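Long-range contacts in teicoplanin pseudoaglycone deacetylases Orf2 (Actinoplanes teichomyceticus, PDB 3DFF), which probably removes an acetyl group from a teicoplanin pseudoaglycone during antibiotic biosynthesis, as a zinc-dependent deacetylase of the PIG-L family: residues A156-H161 against W185-Y190; F147-V152 against K178-R183; L39-F44 against G93-S98; D79-D84 against V226-S231. One frame throughout, in Å; residues are numbered along the deposited sequence. Where two conformers were deposited one is given.

Contact 1 (A156-H161 against W185-Y190); sequences AAIGEH and WEDLPY
In the conformer described, one of two modelled, the Tyr190 ring carries the carbonyl oxygen of Ile158 over one of its faces, with Ile158 O 3.5 Å from Tyr190 CG. Gly159 CA and His161 CB come to the same ring obliquely, and Gly159 CA lies 3.8 Å from Tyr190 CD1. Tyr190 OH comes within 3.7 Å of His161 ND1, also obliquely. With CG anti to the backbone N (chi1 -174°), the His161 imidazole leads away from the other loop. At the Trp185 indole the backbone N of Asp187 lies at the ring edge, in plane.

Another flat group is the Asp187 carboxylate. Its OD2 sits among the backbone N-H groups of the turn. Ile158 N gives it a weak hydrogen bond of 2.9 Å, and Ala157 N lies 2.8 Å from OD2.

The two loops follow neighbouring parallel strands, 151-155 and 182-185, at the C-terminal ends of the strands, where a Rossmann-like fold such as that of the PIG-L family places its active site. Residues 157-160 form a type II beta turn. Asp187 OD1 holds His164 ND1, so Asp187 is a second-shell residue that positions a zinc ligand.

Sheet pairing enters the loops through Ala156 N to Trp185 O, 3.0 Å, in the carbonyl plane. Ile158 CD1 packs on Glu186 CG at 3.8 Å. Glu186 OE1 bonds His250.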
loop_
_atom_site.group_PDB
_atom_site.type_symbol
_atom_site.label_atom_id
_atom_site.label_comp_id
_atom_site.label_asym_id
_atom_site.label_seq_id
_atom_site.Cartn_x
_atom_site.Cartn_y
_atom_site.Cartn_z
ATOM N N ALA A 156 -0.812 7.271 -2.229
ATOM C CA ALA A 156 -0.461 8.657 -1.931
ATOM C C ALA A 156 0.453 8.815 -0.705
ATOM O O ALA A 156 1.069 9.866 -0.535
ATOM C CB ALA A 156 -1.749 9.484 -1.718
ATOM N N ALA A 157 0.516 7.783 0.136
ATOM C CA ALA A 157 1.242 7.814 1.411
ATOM C C ALA A 157 0.635 8.826 2.389
ATOM O O ALA A 157 1.332 9.404 3.211
ATOM C CB ALA A 157 2.779 8.039 1.228
ATOM N N ILE A 158 -0.679 9.002 2.307
ATOM C CA ILE A 158 -1.403 9.659 3.398
ATOM C C ILE A 158 -1.162 8.831 4.663
ATOM O O ILE A 158 -1.231 7.596 4.632
ATOM C CB ILE A 158 -2.890 9.778 3.052
ATOM C CG1 ILE A 158 -3.071 10.767 1.897
ATOM C CG2 ILE A 158 -3.736 10.207 4.277
ATOM C CD1 ILE A 158 -4.402 10.611 1.153
ATOM N N GLY A 159 -0.836 9.515 5.766
ATOM C CA GLY A 159 -0.474 8.820 6.997
ATOM C C GLY A 159 1.023 8.716 7.225
ATOM O O GLY A 159 1.459 8.354 8.320
ATOM N N GLU A 160 1.798 8.995 6.168
ATOM C CA GLU A 160 3.262 9.164 6.230
ATOM C C GLU A 160 4.039 7.919 6.689
ATOM O O GLU A 160 5.139 8.045 7.253
ATOM C CB GLU A 160 3.644 10.402 7.079
ATOM C CG GLU A 160 3.080 11.734 6.547
ATOM C CD GLU A 160 3.406 12.941 7.431
ATOM O OE1 GLU A 160 2.597 13.895 7.448
ATOM O OE2 GLU A 160 4.458 12.949 8.095
ATOM N N HIS A 161 3.499 6.719 6.447
ATOM C CA HIS A 161 4.250 5.504 6.786
ATOM C C HIS A 161 5.495 5.482 5.888
ATOM O O HIS A 161 5.384 5.630 4.654
ATOM C CB HIS A 161 3.440 4.227 6.579
ATOM C CG HIS A 161 4.151 2.993 7.047
ATOM N ND1 HIS A 161 3.696 2.224 8.097
ATOM C CD2 HIS A 161 5.290 2.399 6.612
ATOM C CE1 HIS A 161 4.522 1.209 8.284
ATOM N NE2 HIS A 161 5.505 1.298 7.403
ATOM N N TRP A 185 -3.641 6.426 -5.174
ATOM C CA TRP A 185 -4.915 6.227 -4.487
ATOM C C TRP A 185 -4.867 6.860 -3.117
ATOM O O TRP A 185 -3.795 7.102 -2.549
ATOM C CB TRP A 185 -5.287 4.742 -4.379
ATOM C CG TRP A 185 -4.316 3.897 -3.601
ATOM C CD1 TRP A 185 -3.946 4.046 -2.282
ATOM C CD2 TRP A 185 -3.599 2.760 -4.088
ATOM N NE1 TRP A 185 -3.028 3.067 -1.928
ATOM C CE2 TRP A 185 -2.795 2.275 -3.026
ATOM C CE3 TRP A 185 -3.538 2.114 -5.327
ATOM C CZ2 TRP A 185 -1.965 1.140 -3.170
ATOM C CZ3 TRP A 185 -2.686 0.995 -5.470
ATOM C CH2 TRP A 185 -1.935 0.527 -4.393
ATOM N N GLU A 186 -6.050 7.114 -2.566
ATOM C CA GLU A 186 -6.152 7.635 -1.215
ATOM C C GLU A 186 -5.939 6.483 -0.240
ATOM O O GLU A 186 -6.722 5.522 -0.243
ATOM C CB GLU A 186 -7.543 8.260 -1.048
ATOM C CG GLU A 186 -7.717 8.951 0.264
ATOM C CD GLU A 186 -9.128 9.486 0.456
ATOM O OE1 GLU A 186 -10.102 8.805 0.057
ATOM O OE2 GLU A 186 -9.254 10.598 1.014
ATOM N N ASP A 187 -4.874 6.548 0.574
ATOM C CA ASP A 187 -4.559 5.425 1.474
ATOM C C ASP A 187 -5.707 5.212 2.449
ATOM O O ASP A 187 -6.061 6.136 3.172
ATOM C CB ASP A 187 -3.268 5.656 2.282
ATOM C CG ASP A 187 -2.093 6.056 1.423
ATOM O OD1 ASP A 187 -1.083 5.306 1.454
ATOM O OD2 ASP A 187 -2.157 7.105 0.740
ATOM N N LEU A 188 -6.268 4.008 2.452
ATOM C CA LEU A 188 -7.289 3.626 3.440
ATOM C C LEU A 188 -6.803 2.509 4.354
ATOM O O LEU A 188 -6.070 1.616 3.915
ATOM C CB LEU A 188 -8.587 3.199 2.740
ATOM C CG LEU A 188 -9.219 4.250 1.825
ATOM C CD1 LEU A 188 -10.398 3.662 1.095
ATOM C CD2 LEU A 188 -9.679 5.459 2.641
ATOM N N PRO A 189 -7.222 2.528 5.629
ATOM C CA PRO A 189 -8.156 3.505 6.217
ATOM C C PRO A 189 -7.514 4.810 6.700
ATOM O O PRO A 189 -8.215 5.653 7.248
ATOM C CB PRO A 189 -8.721 2.730 7.411
ATOM C CG PRO A 189 -7.552 1.909 7.874
ATOM C CD PRO A 189 -6.821 1.502 6.603
ATOM N N TYR A 190 -6.218 4.997 6.452
ATOM C CA TYR A 190 -5.441 6.160 6.930
ATOM C C TYR A 190 -6.144 7.487 6.714
ATOM O O TYR A 190 -6.105 8.381 7.557
ATOM C CB TYR A 190 -4.122 6.273 6.171
ATOM C CG TYR A 190 -3.021 5.332 6.573
ATOM C CD1 TYR A 190 -2.242 5.582 7.703
ATOM C CD2 TYR A 190 -2.714 4.218 5.786
ATOM C CE1 TYR A 190 -1.196 4.733 8.053
ATOM C CE2 TYR A 190 -1.664 3.363 6.124
ATOM C CZ TYR A 190 -0.911 3.632 7.253
ATOM O OH TYR A 190 0.123 2.796 7.588
#

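Contact 2 (F147-V152 against K178-R183); sequences FDPTLV and KNVPVR
Val152 and Val182 form a parallel beta bridge, and the tight part of the contact is built round it. Val152 N donates to Pro181 O at 3.0 Å, with a nearly straight N-H...O angle of 164°. Arg183 N returns a bond of 2.9 Å to Val152 O, close to the line of the carbonyl. The same oxygen receives a CA-H...O contact from Val182 CA at 3.1 Å. One carbonyl is therefore approached by two donors from consecutive residues.

Three valines pack closely. Val152 CG2 meets Val180 CG1 at 3.7 Å, with the two side chains crossing at about a right angle. Its other branch, CG1, faces Val182 CG2. Val180 CG1 stands anti to its own nitrogen (chi1 176°), which carries it in toward Val152 and also to Pro149 CG.

Toward solvent the contact is more exposed, though the Pro181 ring still sits close on the backbone of Thr150, with CG 3.3 Å from Thr150 O. The packing of Leu151 is looser. Its CD1 lies 3.7 Å from Pro181 O and 4.1 Å from Pro181 CB, then meets the CG methylene of Arg183. Thr150 OG1 turns to the backbone N of Arg9, and the Arg183 guanidinium bonds Thr264.

These pairs start the two strands of a beta-alpha-beta unit, 151-155 and 182-185, linked by helix 162-178. Thr175 of that helix covers Val152 and Val182, Ile144 of helix 126-147 covers Pro149 and Val180, and strand 9-14 flanks Leu151.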
loop_
_atom_site.group_PDB
_atom_site.type_symbol
_atom_site.label_atom_id
_atom_site.label_comp_id
_atom_site.label_asym_id
_atom_site.label_seq_id
_atom_site.Cartn_x
_atom_site.Cartn_y
_atom_site.Cartn_z
ATOM N N PHE A 147 6.169 -6.218 -17.696
ATOM C CA PHE A 147 4.711 -6.233 -17.756
ATOM C C PHE A 147 4.124 -5.230 -18.754
ATOM O O PHE A 147 3.015 -5.431 -19.256
ATOM C CB PHE A 147 4.141 -6.005 -16.352
ATOM C CG PHE A 147 2.644 -5.984 -16.286
ATOM C CD1 PHE A 147 1.901 -7.146 -16.483
ATOM C CD2 PHE A 147 1.973 -4.803 -15.967
ATOM C CE1 PHE A 147 0.513 -7.124 -16.398
ATOM C CE2 PHE A 147 0.582 -4.767 -15.888
ATOM C CZ PHE A 147 -0.149 -5.923 -16.104
ATOM N N ASP A 148 4.873 -4.164 -19.027
ATOM C CA ASP A 148 4.494 -3.113 -19.981
ATOM C C ASP A 148 3.143 -2.493 -19.661
ATOM O O ASP A 148 2.233 -2.544 -20.473
ATOM C CB ASP A 148 4.524 -3.639 -21.428
ATOM C CG ASP A 148 4.468 -2.514 -22.470
ATOM O OD1 ASP A 148 4.822 -1.356 -22.154
ATOM O OD2 ASP A 148 4.074 -2.802 -23.621
ATOM N N PRO A 149 3.007 -1.872 -18.477
ATOM C CA PRO A 149 1.681 -1.382 -18.113
ATOM C C PRO A 149 1.286 -0.153 -18.946
ATOM O O PRO A 149 2.151 0.577 -19.407
ATOM C CB PRO A 149 1.877 -0.946 -16.661
ATOM C CG PRO A 149 3.306 -0.483 -16.634
ATOM C CD PRO A 149 4.016 -1.530 -17.455
ATOM N N THR A 150 -0.012 0.052 -19.137
ATOM C CA THR A 150 -0.504 1.296 -19.711
ATOM C C THR A 150 -0.833 2.312 -18.629
ATOM O O THR A 150 -0.900 3.514 -18.903
ATOM C CB THR A 150 -1.753 1.077 -20.583
ATOM O OG1 THR A 150 -2.710 0.306 -19.859
ATOM C CG2 THR A 150 -1.384 0.355 -21.874
ATOM N N LEU A 151 -1.004 1.815 -17.398
ATOM C CA LEU A 151 -1.325 2.650 -16.239
ATOM C C LEU A 151 -0.705 2.031 -14.996
ATOM O O LEU A 151 -0.799 0.821 -14.799
ATOM C CB LEU A 151 -2.835 2.745 -16.014
ATOM C CG LEU A 151 -3.318 3.613 -14.828
ATOM C CD1 LEU A 151 -2.836 5.034 -14.964
ATOM C CD2 LEU A 151 -4.827 3.592 -14.650
ATOM N N VAL A 152 -0.085 2.865 -14.172
ATOM C CA VAL A 152 0.382 2.420 -12.853
ATOM C C VAL A 152 -0.386 3.193 -11.776
ATOM O O VAL A 152 -0.542 4.418 -11.882
ATOM C CB VAL A 152 1.890 2.676 -12.667
ATOM C CG1 VAL A 152 2.341 2.336 -11.235
ATOM C CG2 VAL A 152 2.709 1.867 -13.663
ATOM N N LYS A 178 10.394 5.916 -17.288
ATOM C CA LYS A 178 9.785 5.042 -18.299
ATOM C C LYS A 178 8.644 5.678 -19.105
ATOM O O LYS A 178 8.124 5.058 -20.032
ATOM C CB LYS A 178 9.308 3.721 -17.670
ATOM C CG LYS A 178 10.417 2.854 -17.086
ATOM C CD LYS A 178 11.237 2.181 -18.176
ATOM C CE LYS A 178 12.430 1.446 -17.591
ATOM N NZ LYS A 178 13.245 0.821 -18.673
ATOM N N ASN A 179 8.247 6.895 -18.734
ATOM C CA ASN A 179 7.147 7.607 -19.393
ATOM C C ASN A 179 5.833 6.817 -19.378
ATOM O O ASN A 179 5.189 6.633 -20.413
ATOM C CB ASN A 179 7.546 7.997 -20.828
ATOM C CG ASN A 179 6.917 9.301 -21.282
ATOM O OD1 ASN A 179 6.147 9.934 -20.547
ATOM N ND2 ASN A 179 7.232 9.707 -22.515
ATOM N N VAL A 180 5.449 6.341 -18.192
ATOM C CA VAL A 180 4.197 5.611 -17.986
ATOM C C VAL A 180 3.267 6.456 -17.097
ATOM O O VAL A 180 3.726 7.007 -16.080
ATOM C CB VAL A 180 4.461 4.224 -17.305
ATOM C CG1 VAL A 180 3.175 3.506 -17.000
ATOM C CG2 VAL A 180 5.355 3.330 -18.178
ATOM N N PRO A 181 1.968 6.572 -17.469
ATOM C CA PRO A 181 1.031 7.354 -16.649
ATOM C C PRO A 181 0.909 6.733 -15.280
ATOM O O PRO A 181 0.870 5.508 -15.175
ATOM C CB PRO A 181 -0.317 7.155 -17.337
ATOM C CG PRO A 181 -0.014 6.636 -18.681
ATOM C CD PRO A 181 1.318 5.992 -18.662
ATOM N N VAL A 182 0.781 7.576 -14.266
ATOM C CA VAL A 182 0.671 7.098 -12.890
ATOM C C VAL A 182 -0.404 7.876 -12.126
ATOM O O VAL A 182 -0.602 9.062 -12.366
ATOM C CB VAL A 182 2.042 7.160 -12.177
ATOM C CG1 VAL A 182 2.533 8.589 -12.004
ATOM C CG2 VAL A 182 2.008 6.401 -10.843
ATOM N N ARG A 183 -1.096 7.175 -11.227
ATOM C CA ARG A 183 -2.094 7.790 -10.354
ATOM C C ARG A 183 -1.784 7.327 -8.942
ATOM O O ARG A 183 -1.126 6.296 -8.766
ATOM C CB ARG A 183 -3.516 7.367 -10.721
ATOM C CG ARG A 183 -3.962 7.723 -12.139
ATOM C CD ARG A 183 -5.390 7.273 -12.386
ATOM N NE ARG A 183 -6.370 8.028 -11.606
ATOM C CZ ARG A 183 -6.859 9.219 -11.957
ATOM N NH1 ARG A 183 -6.454 9.810 -13.078
ATOM N NH2 ARG A 183 -7.735 9.834 -11.175
#

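Contact 3 (L39-F44 against G93-S98); sequences LVYTVF and GRFLDS
Thr42 O receives the N-H of Gly93 in a hydrogen bond of 2.7 Å, where strands 37-42 and 89-92, parallel neighbours in the mixed sheet, run out into loops of the Rossmann-like PIG-L fold. A second backbone bond follows, Phe95 N to Val43 O, 3.3 Å. Phe44 CA adds a CA-H...O contact to Phe95 O. Gly93 is closely surrounded, with its CA 3.6 Å from Tyr41 CE1.

Apolar packing comes next. Phe44 CD1 lies 3.5 Å from Phe95 CB, and Val43 CG1 meets Phe95 CD2 at 3.6 Å. Phe95 CG lies anti to the carbonyl carbon (chi1 -60°), which brings the ring edge to Val43 O and Tyr41 OH. Arg94 CG sits over the centre of one face. The Arg94 guanidinium is held by Asp139 and Glu135.

The loop then brings Asp97, seen to bind zinc in a structure of this protein though not in this chain, beside the zinc ligand His16. Asp97 OD1 accepts from Ile99 N.

Two waters bridge the segments. One is bonded weakly to Phe44 O and more closely to Asp97 N. The other lies 2.6 Å from Tyr41 OH, at the ring edge, and accepts from Arg94 N at 3.1 Å.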
loop_
_atom_site.group_PDB
_atom_site.type_symbol
_atom_site.label_atom_id
_atom_site.label_comp_id
_atom_site.label_asym_id
_atom_site.label_seq_id
_atom_site.Cartn_x
_atom_site.Cartn_y
_atom_site.Cartn_z
ATOM N N LEU A 39 -2.194 -6.569 -12.540
ATOM C CA LEU A 39 -1.147 -7.138 -11.686
ATOM C C LEU A 39 -0.922 -6.241 -10.488
ATOM O O LEU A 39 -0.679 -5.048 -10.649
ATOM C CB LEU A 39 0.163 -7.285 -12.458
ATOM C CG LEU A 39 1.372 -7.899 -11.714
ATOM C CD1 LEU A 39 1.087 -9.308 -11.235
ATOM C CD2 LEU A 39 2.595 -7.850 -12.619
ATOM N N VAL A 40 -0.971 -6.838 -9.299
ATOM C CA VAL A 40 -0.748 -6.096 -8.053
ATOM C C VAL A 40 0.579 -6.559 -7.475
ATOM O O VAL A 40 0.690 -7.693 -6.997
ATOM C CB VAL A 40 -1.890 -6.323 -7.073
ATOM C CG1 VAL A 40 -1.640 -5.579 -5.748
ATOM C CG2 VAL A 40 -3.234 -5.858 -7.714
ATOM N N TYR A 41 1.567 -5.682 -7.575
ATOM C CA TYR A 41 2.923 -5.940 -7.079
ATOM C C TYR A 41 3.053 -5.312 -5.712
ATOM O O TYR A 41 2.825 -4.111 -5.571
ATOM C CB TYR A 41 3.937 -5.317 -8.042
ATOM C CG TYR A 41 5.356 -5.169 -7.512
ATOM C CD1 TYR A 41 6.103 -6.294 -7.135
ATOM C CD2 TYR A 41 5.945 -3.913 -7.394
ATOM C CE1 TYR A 41 7.402 -6.163 -6.651
ATOM C CE2 TYR A 41 7.255 -3.758 -6.905
ATOM C CZ TYR A 41 7.979 -4.899 -6.534
ATOM O OH TYR A 41 9.264 -4.770 -6.056
ATOM N N THR A 42 3.428 -6.111 -4.712
ATOM C CA THR A 42 3.666 -5.569 -3.376
ATOM C C THR A 42 5.170 -5.471 -3.137
ATOM O O THR A 42 5.884 -6.463 -3.230
ATOM C CB THR A 42 3.008 -6.432 -2.304
ATOM O OG1 THR A 42 1.589 -6.496 -2.544
ATOM C CG2 THR A 42 3.267 -5.839 -0.894
ATOM N N VAL A 43 5.623 -4.260 -2.836
ATOM C CA VAL A 43 7.033 -3.930 -2.606
ATOM C C VAL A 43 7.592 -4.611 -1.352
ATOM O O VAL A 43 8.584 -5.335 -1.422
ATOM C CB VAL A 43 7.223 -2.401 -2.509
ATOM C CG1 VAL A 43 8.693 -2.013 -2.257
ATOM C CG2 VAL A 43 6.708 -1.741 -3.786
ATOM N N PHE A 44 6.957 -4.371 -0.204
ATOM C CA PHE A 44 7.508 -4.825 1.079
ATOM C C PHE A 44 6.947 -6.179 1.486
ATOM O O PHE A 44 6.381 -6.354 2.564
ATOM C CB PHE A 44 7.359 -3.720 2.145
ATOM C CG PHE A 44 8.193 -2.517 1.840
ATOM C CD1 PHE A 44 9.566 -2.523 2.109
ATOM C CD2 PHE A 44 7.634 -1.402 1.211
ATOM C CE1 PHE A 44 10.386 -1.414 1.791
ATOM C CE2 PHE A 44 8.447 -0.284 0.884
ATOM C CZ PHE A 44 9.837 -0.304 1.166
ATOM N N GLY A 93 7.257 -8.752 -3.876
ATOM C CA GLY A 93 8.599 -8.175 -3.946
ATOM C C GLY A 93 9.534 -8.655 -2.845
ATOM O O GLY A 93 9.116 -9.421 -1.955
ATOM N N ARG A 94 10.779 -8.180 -2.916
ATOM C CA ARG A 94 11.886 -8.671 -2.104
ATOM C C ARG A 94 12.198 -7.800 -0.886
ATOM O O ARG A 94 13.050 -8.158 -0.076
ATOM C CB ARG A 94 13.161 -8.731 -2.976
ATOM C CG ARG A 94 13.731 -7.382 -3.336
ATOM C CD ARG A 94 15.014 -7.551 -4.153
ATOM N NE ARG A 94 15.345 -6.356 -4.906
ATOM C CZ ARG A 94 16.267 -5.460 -4.574
ATOM N NH1 ARG A 94 16.990 -5.581 -3.456
ATOM N NH2 ARG A 94 16.462 -4.432 -5.385
ATOM N N PHE A 95 11.524 -6.662 -0.741
ATOM C CA PHE A 95 11.939 -5.689 0.272
ATOM C C PHE A 95 11.351 -5.982 1.628
ATOM O O PHE A 95 10.202 -6.398 1.723
ATOM C CB PHE A 95 11.587 -4.271 -0.183
ATOM C CG PHE A 95 12.265 -3.910 -1.465
ATOM C CD1 PHE A 95 13.581 -3.465 -1.464
ATOM C CD2 PHE A 95 11.617 -4.122 -2.686
ATOM C CE1 PHE A 95 14.242 -3.192 -2.671
ATOM C CE2 PHE A 95 12.274 -3.865 -3.903
ATOM C CZ PHE A 95 13.565 -3.369 -3.890
ATOM N N LEU A 96 12.150 -5.742 2.668
ATOM C CA LEU A 96 11.706 -6.036 4.019
ATOM C C LEU A 96 10.846 -4.913 4.584
ATOM O O LEU A 96 11.254 -3.747 4.585
ATOM C CB LEU A 96 12.927 -6.208 4.933
ATOM C CG LEU A 96 13.747 -7.477 4.727
ATOM C CD1 LEU A 96 14.965 -7.438 5.659
ATOM C CD2 LEU A 96 12.957 -8.710 4.972
ATOM N N ASP A 97 9.697 -5.299 5.135
ATOM C CA ASP A 97 8.869 -4.367 5.893
ATOM C C ASP A 97 9.724 -3.619 6.926
ATOM O O ASP A 97 10.661 -4.184 7.470
ATOM C CB ASP A 97 7.762 -5.110 6.623
ATOM C CG ASP A 97 6.775 -4.150 7.265
ATOM O OD1 ASP A 97 7.114 -3.475 8.269
ATOM O OD2 ASP A 97 5.681 -4.021 6.732
ATOM N N SER A 98 9.364 -2.374 7.211
ATOM C CA SER A 98 10.077 -1.553 8.209
ATOM C C SER A 98 10.339 -2.284 9.523
ATOM O O SER A 98 11.373 -2.031 10.138
ATOM C CB SER A 98 9.325 -0.252 8.481
ATOM O OG SER A 98 8.020 -0.529 8.957
HETATM O O HOH W 1 10.971 -6.724 -5.600
HETATM O O HOH W 2 8.571 -7.883 4.519
#

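Contact 4 (D79-D84 against V226-S231); sequences DIAALD and VERYSS
Tyr229 OH donates a short hydrogen bond of 2.6 Å to Asp79 OD1, in a place buried between a helix and a loop. The oxygen is met on its anti side, with the donor 21° out of the carboxylate plane. The two side chains lie side by side and point the same way. Their flat groups are 36° apart, and OD1 lies at the edge of the ring, in its plane. Asp79 CG is anti to its nitrogen (chi1 -173°), which swings the carboxylate along the helix side to the phenol.

Ala82, three residues further along helix 71-85, packs obliquely on the same ring. Its CB lies 3.4 Å from Tyr229 CE2. On the same side of the ring, Asp79 CA lies 3.5 Å from Tyr229 CE1. The small alanine brings the loop close to the helix. Ala82 also meets the next residue back: its CB lies 3.8 Å from Arg228 CB. Ala81 CB touches Arg228 CG at 3.6 Å. The Arg228 chain bends at chi2, and its NH1 bonds the carbonyl of Gln224.

The loop shape presents these side chains. Val226 to Tyr229 is a type I beta turn at the end of helix 216-226, and Tyr229 is the centre of an inverse gamma turn. Val21 of helix 19-33 also packs on the tyrosine.

Asp79 OD2 is bonded to His92 NE2. Both carboxylate oxygens thus have a partner, which fixes the rotation of the group. If His92 NE2 is the donor, the two bonds would probably favour the ionised form despite burial.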
loop_
_atom_site.group_PDB
_atom_site.type_symbol
_atom_site.label_atom_id
_atom_site.label_comp_id
_atom_site.label_asym_id
_atom_site.label_seq_id
_atom_site.Cartn_x
_atom_site.Cartn_y
_atom_site.Cartn_z
ATOM N N ASP A 79 -2.707 -12.355 1.003
ATOM C CA ASP A 79 -2.716 -11.470 -0.146
ATOM C C ASP A 79 -3.140 -12.225 -1.407
ATOM O O ASP A 79 -3.900 -11.716 -2.231
ATOM C CB ASP A 79 -1.328 -10.861 -0.326
ATOM C CG ASP A 79 -1.280 -9.792 -1.392
ATOM O OD1 ASP A 79 -1.970 -8.740 -1.262
ATOM O OD2 ASP A 79 -0.525 -9.973 -2.365
ATOM N N ILE A 80 -2.651 -13.454 -1.552
ATOM C CA ILE A 80 -3.010 -14.248 -2.721
ATOM C C ILE A 80 -4.505 -14.587 -2.700
ATOM O O ILE A 80 -5.158 -14.489 -3.741
ATOM C CB ILE A 80 -2.152 -15.518 -2.798
ATOM C CG1 ILE A 80 -0.687 -15.120 -3.053
ATOM C CG2 ILE A 80 -2.661 -16.477 -3.892
ATOM C CD1 ILE A 80 0.301 -16.282 -2.831
ATOM N N ALA A 81 -5.030 -14.936 -1.532
ATOM C CA ALA A 81 -6.472 -15.190 -1.364
ATOM C C ALA A 81 -7.272 -13.925 -1.704
ATOM O O ALA A 81 -8.214 -13.978 -2.497
ATOM C CB ALA A 81 -6.777 -15.683 0.031
ATOM N N ALA A 82 -6.858 -12.775 -1.156
ATOM C CA ALA A 82 -7.570 -11.514 -1.397
ATOM C C ALA A 82 -7.606 -11.154 -2.872
ATOM O O ALA A 82 -8.687 -10.873 -3.418
ATOM C CB ALA A 82 -6.950 -10.368 -0.571
ATOM N N LEU A 83 -6.442 -11.193 -3.524
ATOM C CA LEU A 83 -6.314 -10.836 -4.937
ATOM C C LEU A 83 -6.998 -11.888 -5.839
ATOM O O LEU A 83 -7.653 -11.517 -6.821
ATOM C CB LEU A 83 -4.835 -10.624 -5.308
ATOM C CG LEU A 83 -4.199 -9.459 -4.535
ATOM C CD1 LEU A 83 -2.705 -9.378 -4.764
ATOM C CD2 LEU A 83 -4.872 -8.141 -4.953
ATOM N N ASP A 84 -6.874 -13.168 -5.495
ATOM C CA ASP A 84 -7.652 -14.231 -6.183
ATOM C C ASP A 84 -9.152 -13.919 -6.109
ATOM O O ASP A 84 -9.879 -14.114 -7.088
ATOM C CB ASP A 84 -7.414 -15.611 -5.555
ATOM C CG ASP A 84 -6.094 -16.255 -5.962
ATOM O OD1 ASP A 84 -5.381 -15.740 -6.833
ATOM O OD2 ASP A 84 -5.787 -17.326 -5.374
ATOM N N VAL A 226 -10.932 -7.742 1.436
ATOM C CA VAL A 226 -10.327 -7.229 2.662
ATOM C C VAL A 226 -10.383 -8.283 3.775
ATOM O O VAL A 226 -9.403 -8.499 4.496
ATOM C CB VAL A 226 -10.996 -5.903 3.110
ATOM C CG1 VAL A 226 -10.522 -5.488 4.495
ATOM C CG2 VAL A 226 -10.739 -4.806 2.101
ATOM N N GLU A 227 -11.500 -9.005 3.886
ATOM C CA GLU A 227 -11.629 -10.000 4.937
ATOM C C GLU A 227 -10.627 -11.152 4.853
ATOM O O GLU A 227 -10.447 -11.880 5.830
ATOM C CB GLU A 227 -13.062 -10.541 4.986
ATOM C CG GLU A 227 -14.036 -9.470 5.408
ATOM C CD GLU A 227 -15.458 -9.967 5.495
ATOM O OE1 GLU A 227 -15.938 -10.605 4.534
ATOM O OE2 GLU A 227 -16.094 -9.710 6.534
ATOM N N ARG A 228 -9.998 -11.328 3.692
ATOM C CA ARG A 228 -9.019 -12.394 3.517
ATOM C C ARG A 228 -7.769 -12.061 4.312
ATOM O O ARG A 228 -7.014 -12.964 4.673
ATOM C CB ARG A 228 -8.672 -12.606 2.043
ATOM C CG ARG A 228 -9.465 -13.711 1.372
ATOM C CD ARG A 228 -10.922 -13.344 1.242
ATOM N NE ARG A 228 -11.687 -14.396 0.561
ATOM C CZ ARG A 228 -13.009 -14.517 0.665
ATOM N NH1 ARG A 228 -13.701 -13.659 1.409
ATOM N NH2 ARG A 228 -13.641 -15.504 0.034
ATOM N N TYR A 229 -7.560 -10.769 4.591
ATOM C CA TYR A 229 -6.396 -10.366 5.404
ATOM C C TYR A 229 -6.685 -10.555 6.877
ATOM O O TYR A 229 -6.764 -9.576 7.646
ATOM C CB TYR A 229 -5.957 -8.925 5.101
ATOM C CG TYR A 229 -5.497 -8.715 3.687
ATOM C CD1 TYR A 229 -4.227 -9.141 3.261
ATOM C CD2 TYR A 229 -6.319 -8.074 2.759
ATOM C CE1 TYR A 229 -3.785 -8.906 1.955
ATOM C CE2 TYR A 229 -5.906 -7.870 1.450
ATOM C CZ TYR A 229 -4.634 -8.293 1.044
ATOM O OH TYR A 229 -4.258 -8.068 -0.246
ATOM N N SER A 230 -6.832 -11.815 7.281
ATOM C CA SER A 230 -7.270 -12.136 8.650
ATOM C C SER A 230 -6.370 -11.485 9.680
ATOM O O SER A 230 -6.845 -10.985 10.693
ATOM C CB SER A 230 -7.264 -13.641 8.890
ATOM O OG SER A 230 -8.002 -14.304 7.888
ATOM N N SER A 231 -5.067 -11.475 9.405
ATOM C CA SER A 231 -4.094 -10.965 10.378
ATOM C C SER A 231 -4.306 -9.486 10.713
ATOM O O SER A 231 -3.918 -9.024 11.781
ATOM C CB SER A 231 -2.674 -11.155 9.840
ATOM O OG SER A 231 -2.502 -10.448 8.633
#

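How the contacts relate
Contact 3 closes before contacts 1 and 2 open, and contact 4 has its first segment inside contact 3's loop and its second after everything else. Contacts 1 and 2 cross along the chain and use the same strands, 151-155 and 182-185, at opposite ends, with centres about 21 Å apart. Contacts 2 and 3 belong to the same mixed sheet and touch where Phe147 packs on Leu39. Contacts 1 and 3, centres about 16 Å apart, meet through His161 and Ser98. Contact 4, centre about 15 Å from that of contact 3, packs Leu83 on Val40. Contact 2 pairs strand starts far from the metal, while contacts 1 and 3 hold loops at the C-terminal strand ends where zinc binds.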